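PDB 2VHH: Cg3027-pa from Drosophila melanogaster, which probably hydrolyses N-carbamoyl-beta-alanine and its 2-methyl relative, releasing ammonia and carbon dioxide to give beta-alanine or 3-amino-2-methylpropanoate late in pyrimidine degradation. Local coordinates for residues 30-33 and 34-37; 82-85 and 86-90; 122-125 and 126-130; 143-147 and 148-152. All blocks are in the same frame, centred on the assembly; numbering follows the deposited sequence.

Contact 1 of 4, residues 30-33 and 34-37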
# COMPACT_ATOMS: atom_id res chain seq x y z
N TYR C 30 -10.76 -8.72 44.64
CA TYR C 30 -9.93 -9.80 44.15
C TYR C 30 -10.76 -10.54 43.11
O TYR C 30 -11.55 -9.91 42.43
CB TYR C 30 -9.48 -10.67 45.32
CG TYR C 30 -8.74 -9.86 46.35
CD1 TYR C 30 -9.38 -9.35 47.48
CD2 TYR C 30 -7.40 -9.57 46.18
CE1 TYR C 30 -8.69 -8.58 48.41
CE2 TYR C 30 -6.71 -8.81 47.11
CZ TYR C 30 -7.35 -8.32 48.22
OH TYR C 30 -6.64 -7.58 49.12
N GLY C 31 -10.60 -11.83 42.93
CA GLY C 31 -11.47 -12.49 41.95
C GLY C 31 -12.22 -13.64 42.56
O GLY C 31 -12.80 -14.47 41.85
N VAL C 32 -12.21 -13.68 43.89
CA VAL C 32 -12.63 -14.83 44.67
C VAL C 32 -13.37 -14.35 45.91
O VAL C 32 -13.02 -13.31 46.46
CB VAL C 32 -11.40 -15.70 45.11
CG1 VAL C 32 -10.73 -16.36 43.91
CG2 VAL C 32 -10.37 -14.87 45.88
N GLU C 33 -14.38 -15.10 46.34
CA GLU C 33 -15.13 -14.76 47.57
C GLU C 33 -14.29 -14.95 48.85
O GLU C 33 -14.33 -14.10 49.74
CB GLU C 33 -16.47 -15.50 47.66
CG GLU C 33 -16.42 -17.02 47.43
CD GLU C 33 -16.50 -17.38 45.95
OE1 GLU C 33 -17.63 -17.49 45.42
OE2 GLU C 33 -15.42 -17.54 45.33
N GLU C 34 -13.54 -16.04 48.93
CA GLU C 34 -12.54 -16.20 50.00
C GLU C 34 -11.18 -16.65 49.46
O GLU C 34 -11.09 -17.25 48.38
CB GLU C 34 -13.05 -17.11 51.14
CG GLU C 34 -12.85 -18.61 50.93
CD GLU C 34 -13.89 -19.21 50.02
OE1 GLU C 34 -14.84 -19.84 50.55
OE2 GLU C 34 -13.78 -19.04 48.78
N ASP C 35 -10.13 -16.35 50.22
CA ASP C 35 -8.76 -16.67 49.80
C ASP C 35 -8.53 -18.17 49.68
O ASP C 35 -8.95 -18.95 50.54
CB ASP C 35 -7.74 -16.05 50.76
CG ASP C 35 -7.79 -14.54 50.75
OD1 ASP C 35 -7.27 -13.93 51.71
OD2 ASP C 35 -8.34 -13.96 49.78
N GLN C 36 -7.88 -18.56 48.59
CA GLN C 36 -7.49 -19.94 48.37
C GLN C 36 -6.12 -20.14 48.99
O GLN C 36 -5.09 -20.07 48.31
CB GLN C 36 -7.49 -20.28 46.88
CG GLN C 36 -8.89 -20.43 46.26
CD GLN C 36 -8.86 -20.26 44.74
OE1 GLN C 36 -8.73 -19.15 44.22
NE2 GLN C 36 -9.00 -21.38 44.02
N THR C 37 -6.13 -20.39 50.29
CA THR C 37 -4.93 -20.50 51.10
C THR C 37 -4.20 -21.82 50.83
O THR C 37 -4.81 -22.88 50.83
CB THR C 37 -5.34 -20.37 52.60
OG1 THR C 37 -5.57 -18.99 52.89
CG2 THR C 37 -4.28 -20.93 53.55

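Contact 2 of 4, residues 82-85 and 86-90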
# COMPACT_ATOMS: atom_id res chain seq x y z
N ILE C 82 16.84 -3.07 51.74
CA ILE C 82 18.26 -2.99 52.06
C ILE C 82 18.49 -3.06 53.57
O ILE C 82 17.54 -3.00 54.35
CB ILE C 82 18.90 -1.71 51.51
CG1 ILE C 82 18.46 -0.50 52.33
CG2 ILE C 82 18.54 -1.52 50.04
CD1 ILE C 82 19.30 0.74 52.09
N VAL C 83 19.75 -3.18 53.97
CA VAL C 83 20.11 -3.92 55.17
C VAL C 83 21.00 -3.09 56.09
O VAL C 83 20.61 -2.75 57.21
CB VAL C 83 20.82 -5.24 54.82
CG1 VAL C 83 21.33 -5.91 56.09
CG2 VAL C 83 19.89 -6.17 54.06
N ILE C 84 22.19 -2.77 55.61
CA ILE C 84 23.05 -1.80 56.28
C ILE C 84 22.99 -0.44 55.59
O ILE C 84 22.53 -0.33 54.45
CB ILE C 84 24.51 -2.27 56.32
CG1 ILE C 84 25.11 -2.31 54.91
CG2 ILE C 84 24.61 -3.64 56.98
CD1 ILE C 84 26.53 -2.83 54.86
N PRO C 85 23.45 0.59 56.28
CA PRO C 85 23.35 1.97 55.78
C PRO C 85 24.02 2.17 54.43
O PRO C 85 25.04 1.55 54.16
CB PRO C 85 24.05 2.80 56.86
CG PRO C 85 24.88 1.83 57.62
CD PRO C 85 24.16 0.54 57.57
N THR C 86 23.46 3.05 53.61
CA THR C 86 23.97 3.27 52.25
C THR C 86 25.36 3.92 52.21
O THR C 86 25.95 4.08 51.14
CB THR C 86 23.00 4.11 51.38
OG1 THR C 86 22.82 5.40 51.97
CG2 THR C 86 21.65 3.43 51.27
N THR C 87 25.86 4.32 53.39
CA THR C 87 27.20 4.89 53.54
C THR C 87 28.10 3.84 54.15
O THR C 87 28.48 3.92 55.33
CB THR C 87 27.20 6.13 54.43
OG1 THR C 87 26.37 5.89 55.57
CG2 THR C 87 26.67 7.33 53.68
N ALA C 88 28.43 2.83 53.35
CA ALA C 88 29.22 1.68 53.77
C ALA C 88 29.82 1.10 52.51
O ALA C 88 29.31 1.37 51.43
CB ALA C 88 28.33 0.66 54.44
N PRO C 89 30.90 0.30 52.62
CA PRO C 89 31.47 -0.22 51.38
C PRO C 89 30.42 -0.97 50.56
O PRO C 89 29.67 -1.79 51.11
CB PRO C 89 32.57 -1.15 51.87
CG PRO C 89 32.93 -0.64 53.19
CD PRO C 89 31.64 -0.19 53.78
N ILE C 90 30.36 -0.70 49.26
CA ILE C 90 29.30 -1.26 48.43
C ILE C 90 29.33 -2.79 48.39
O ILE C 90 28.28 -3.41 48.24
CB ILE C 90 29.25 -0.67 46.99
CG1 ILE C 90 30.48 -1.04 46.18
CG2 ILE C 90 29.06 0.84 47.04
CD1 ILE C 90 30.16 -1.52 44.80

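Contact 3 of 4, residues 122-125 and 126-130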
# COMPACT_ATOMS: atom_id res chain seq x y z
N TRP C 122 17.87 -5.64 42.96
CA TRP C 122 17.69 -6.16 44.33
C TRP C 122 18.96 -6.08 45.15
O TRP C 122 18.94 -6.10 46.39
CB TRP C 122 17.20 -7.60 44.27
CG TRP C 122 18.21 -8.61 43.78
CD1 TRP C 122 18.57 -8.85 42.48
CD2 TRP C 122 18.97 -9.52 44.58
NE1 TRP C 122 19.51 -9.85 42.42
CE2 TRP C 122 19.77 -10.28 43.70
CE3 TRP C 122 19.06 -9.76 45.96
CZ2 TRP C 122 20.65 -11.27 44.15
CZ3 TRP C 122 19.94 -10.74 46.41
CH2 TRP C 122 20.72 -11.48 45.51
N THR C 123 20.06 -5.96 44.42
CA THR C 123 21.40 -6.09 44.92
C THR C 123 21.91 -4.81 45.60
O THR C 123 22.93 -4.83 46.31
CB THR C 123 22.28 -6.51 43.73
OG1 THR C 123 23.38 -7.27 44.19
CG2 THR C 123 22.76 -5.30 42.91
N MET C 124 21.18 -3.71 45.41
CA MET C 124 21.65 -2.36 45.77
C MET C 124 20.55 -1.48 46.39
O MET C 124 19.36 -1.78 46.25
CB MET C 124 22.20 -1.67 44.52
CG MET C 124 21.18 -1.45 43.38
SD MET C 124 21.86 -0.78 41.83
CE MET C 124 22.34 0.86 42.35
N PRO C 125 20.95 -0.41 47.09
CA PRO C 125 19.98 0.66 47.35
C PRO C 125 19.60 1.33 46.04
O PRO C 125 20.41 1.39 45.12
CB PRO C 125 20.75 1.64 48.23
CG PRO C 125 22.22 1.35 47.95
CD PRO C 125 22.27 -0.13 47.69
N PHE C 126 18.37 1.83 45.95
CA PHE C 126 17.87 2.42 44.71
C PHE C 126 18.41 3.84 44.57
O PHE C 126 17.67 4.82 44.71
CB PHE C 126 16.34 2.39 44.69
CG PHE C 126 15.74 2.30 43.30
CD1 PHE C 126 15.79 1.10 42.58
CD2 PHE C 126 15.11 3.41 42.72
CE1 PHE C 126 15.23 1.02 41.31
CE2 PHE C 126 14.54 3.33 41.45
CZ PHE C 126 14.60 2.13 40.74
N ALA C 127 19.70 3.95 44.27
CA ALA C 127 20.45 5.21 44.37
C ALA C 127 20.23 6.18 43.21
O ALA C 127 20.89 7.22 43.14
CB ALA C 127 21.93 4.93 44.53
N PHE C 128 19.30 5.86 42.32
CA PHE C 128 19.07 6.64 41.11
C PHE C 128 18.39 7.98 41.38
O PHE C 128 18.29 8.83 40.48
CB PHE C 128 18.29 5.82 40.08
CG PHE C 128 18.78 4.41 39.94
CD1 PHE C 128 19.94 4.14 39.23
CD2 PHE C 128 18.10 3.36 40.52
CE1 PHE C 128 20.42 2.83 39.10
CE2 PHE C 128 18.56 2.05 40.40
CZ PHE C 128 19.73 1.78 39.69
N CYS C 129 17.94 8.18 42.61
CA CYS C 129 17.34 9.45 43.04
C CYS C 129 18.40 10.53 43.27
O CYS C 129 18.11 11.72 43.13
CB CYS C 129 16.53 9.24 44.32
SG CYS C 129 17.52 8.65 45.71
N THR C 130 19.61 10.11 43.63
CA THR C 130 20.72 11.01 43.90
C THR C 130 21.31 11.60 42.61
O THR C 130 21.80 12.73 42.59
CB THR C 130 21.84 10.29 44.70
OG1 THR C 130 22.34 9.18 43.94
CG2 THR C 130 21.30 9.77 46.02

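Contact 4 of 4, residues 143-147 and 148-152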
# COMPACT_ATOMS: atom_id res chain seq x y z
N ALA C 143 26.37 -9.54 33.55
CA ALA C 143 25.13 -10.30 33.62
C ALA C 143 25.36 -11.80 33.86
O ALA C 143 24.71 -12.39 34.72
CB ALA C 143 24.32 -10.09 32.36
N GLU C 144 26.30 -12.39 33.12
CA GLU C 144 26.55 -13.83 33.19
C GLU C 144 27.68 -14.23 34.15
O GLU C 144 27.60 -15.29 34.80
CB GLU C 144 26.82 -14.38 31.79
CG GLU C 144 26.84 -15.90 31.75
CD GLU C 144 27.06 -16.47 30.36
OE1 GLU C 144 26.73 -15.80 29.36
OE2 GLU C 144 27.56 -17.61 30.28
N ASN C 145 28.71 -13.39 34.25
CA ASN C 145 29.90 -13.69 35.04
C ASN C 145 30.03 -12.86 36.32
O ASN C 145 30.99 -13.01 37.08
CB ASN C 145 31.15 -13.52 34.19
CG ASN C 145 31.11 -14.39 32.96
OD1 ASN C 145 30.94 -15.60 33.05
ND2 ASN C 145 31.25 -13.77 31.79
N GLY C 146 29.06 -11.98 36.55
CA GLY C 146 29.04 -11.19 37.77
C GLY C 146 28.88 -12.05 39.01
O GLY C 146 28.27 -13.13 38.94
N PRO C 147 29.41 -11.58 40.15
CA PRO C 147 29.42 -12.34 41.40
C PRO C 147 28.03 -12.82 41.83
O PRO C 147 27.91 -13.90 42.41
CB PRO C 147 29.96 -11.31 42.41
CG PRO C 147 29.78 -9.97 41.73
CD PRO C 147 30.02 -10.25 40.31
N THR C 148 27.01 -12.01 41.54
CA THR C 148 25.64 -12.30 41.96
C THR C 148 25.03 -13.48 41.23
O THR C 148 24.45 -14.37 41.85
CB THR C 148 24.74 -11.06 41.82
OG1 THR C 148 25.31 -9.98 42.57
CG2 THR C 148 23.36 -11.32 42.36
N THR C 149 25.18 -13.51 39.91
CA THR C 149 24.70 -14.63 39.12
C THR C 149 25.43 -15.93 39.49
O THR C 149 24.80 -16.97 39.59
CB THR C 149 24.75 -14.35 37.59
OG1 THR C 149 23.85 -13.28 37.27
CG2 THR C 149 24.35 -15.57 36.77
N LYS C 150 26.74 -15.86 39.71
CA LYS C 150 27.55 -17.03 40.07
C LYS C 150 27.08 -17.65 41.38
O LYS C 150 26.97 -18.87 41.51
CB LYS C 150 29.03 -16.65 40.22
CG LYS C 150 29.74 -16.16 38.96
CD LYS C 150 30.31 -17.30 38.10
CE LYS C 150 29.33 -17.74 37.02
NZ LYS C 150 29.99 -18.72 36.10
N MET C 151 26.81 -16.79 42.36
CA MET C 151 26.35 -17.21 43.68
C MET C 151 24.95 -17.76 43.61
O MET C 151 24.59 -18.70 44.31
CB MET C 151 26.41 -16.01 44.63
CG MET C 151 25.60 -16.10 45.93
SD MET C 151 23.86 -15.73 45.68
CE MET C 151 23.47 -14.80 47.15
N LEU C 152 24.14 -17.15 42.76
CA LEU C 152 22.73 -17.48 42.62
C LEU C 152 22.54 -18.76 41.82
O LEU C 152 21.56 -19.46 42.00
CB LEU C 152 22.01 -16.32 41.96
CG LEU C 152 20.69 -15.82 42.51
CD1 LEU C 152 20.68 -15.65 44.01
CD2 LEU C 152 20.45 -14.51 41.84

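Contact 1 of 4, residues 30-33 and 34-37
E34 turns round the corner that follows V32 and E33, and these three residues carry most of a local contact where the chain bends by roughly a right angle. V32 sits on the inner side of the bend. Its CG2 lies 3.5 Å from the backbone O of E34, an apolar branch resting against a peptide carbonyl. The other branch, CG1, is held beside the valine's own backbone N (chi1 -67°) and reaches across the loop to Q36, where it comes within 3.4 Å of OE1. This is a van der Waals approach to the amide oxygen; the valine and glutamine side chains cross obliquely.

The two glutamates run together: both bend at the second torsion and lie side by side, pointing the same way, with CG of E33 3.6 Å from OE2 of E34. Their carboxylate planes are 37° apart, and E33 OE2 and E34 OE2 come within 4.1 Å of each other. Like charges this close would be expected to repel, a cost that exposure to solvent probably softens.

Beyond the corner, Q36 is the centre of an inverse gamma turn, closed by a weak bond of 3.2 Å from T37 N to D35 O. D35 turns to the N-terminal region, where its OD1 is hydrogen-bonded to ND2 of N10 in helix 9-13. The whole bend lies in the surface loop between helix 19-29 and helix 42-50, with V32 against S326, D35 against P329, and the Q36 backbone hydrogen-bonded to R59 at the end of strand 54-59.

Contact 2 of 4, residues 82-85 and 86-90
I82 and T86 meet through methyl groups: CD1 of the isoleucine lies 3.7 Å from CG2 of the threonine, the two side chains crossing at a slant. A second apolar touch follows four residues apart in the same way, with I84 CD1 3.9 Å from A88 CB. I84 reaches the alanine because its chain runs straight out beyond CB (chi2 -177°), carrying the delta methyl to the far side of the bend.

Contacts with backbone oxygen form a second group. A88 CB also packs on P85 O at 3.4 Å, so this methyl is touched by both a side chain and a carbonyl. P85 O stands 3.0 Å from T87 N as well, but the angle is too poor for a hydrogen bond, and no hydrogen bond joins 82-85 to 86-90.

Polar bonds instead lead outward. T86 OG1 is hydrogen-bonded to Q294 O at the end of strand 283-295, and A88 O is bonded to Q93 NE2 in the first turn of the next helix. I90 N is taken up by Q66 OE1 of a second subunit, which also packs on P89.

P89 occupies the N-cap position of helix 90-110. The bend thus forms the entry to the helical arm of a beta-alpha-beta crossover, linking strand 72-79 to its parallel neighbour 115-118 in the carbon-nitrogen hydrolase fold.

Contact 3 of 4, residues 122-125 and 126-130
M124 and F128 form a Met-aromatic contact across an inverse gamma turn centred on F126, buried in the loop between strand 115-118 and helix 147-158. The methionine sulfur SD is 5.1 Å from the centroid of the F128 ring and 59° off its normal, an oblique approach. SD and the terminal methyl both meet CZ of F128, CE at 3.8 Å. M124 gets there by standing CG between its backbone N and carbonyl carbon (chi1 62°), continuing extended through CG, then bending at the sulfur to swing CE toward the ring. The two side chains meet at about a right angle.

The phenylalanines turn in different senses. F126 CG lies beside its own carbonyl carbon, whereas F128 CG lies beside its backbone N, and this lets the second ring present an edge to a face of the first. F128 CD2 stands 3.5 Å above the plane of the F126 ring, over its centre. Y211 adds a further edge-to-face neighbour to F128.

R289 and E293 of strand 283-295 hydrogen-bond to M124 O and F126 N; the turn itself is closed by a weak 2.8 Å bond from A127 N to P125 O, bent to 125°. Just downstream, A127 O is gripped twice by T130: by backbone N at 3.2 Å and by the hydroxyl OG1 at 2.6 Å, the latter lying in the carbonyl plane.

Contact 4 of 4, residues 143-147 and 148-152
K150 folds back over the residues that precede its helix, meeting a run of carbonyls on the way. CB lies 3.7 Å from P147 O. CG moves in on the turn, 3.4 Å from G146 O and 3.9 Å from N145 O. Bends at chi2 (-86°) and chi3 (93°) carry the chain past CD, and CE then arrives 3.7 Å from E144 O. The ammonium tip NZ ends 4.5 Å from N145 OD1 and 6.4 Å from E144 OE2, the latter too far for a salt bridge, though the acidic neighbour may still favour the lysine's charge.

The backbone under this side chain is the opening turn of helix 147-158. G146 is its N-cap, and K150 N bonds to G146 O at 3.2 Å, nearly straight at 167°; M151 N hydrogen-bonds to P147 O. The helix belongs to a beta-alpha-beta crossover of the carbon-nitrogen hydrolase fold, leading from strand 115-118 to the parallel strand 162-171 beside it. P147 and M151 pack on W98 of helix 90-110.

The two threonines use their hydroxyls elsewhere. T148 OG1 is hydrogen-bonded to E141 OE2. T149, with OG1 beside its backbone N, donates a hydrogen to A143 O at 2.8 Å, nearly along the C=O axis, and H165 NE2 on strand 162-171 makes a weak further bond to the same hydroxyl.

Contacts 2, 3 and 4 form a chain of neighbours, while contact 1 stands apart, its centre 35 to 39 Å from theirs. Contact 2 joins contact 3 where T86 CG2 packs on P125 CB at 3.6 Å, and contact 3 joins contact 4 where W122 CZ2 lies 4.0 Å from L152 CD2. Contacts 2 and 4 do not touch; their nearest atoms are about 9 Å apart, and residues 122-130, touching both, lie between the entries to two successive crossover helices. In enzymes of this family the catalytic glutamate follows the strand equivalent to 115-118, consistent with contact 3 lying near the active site.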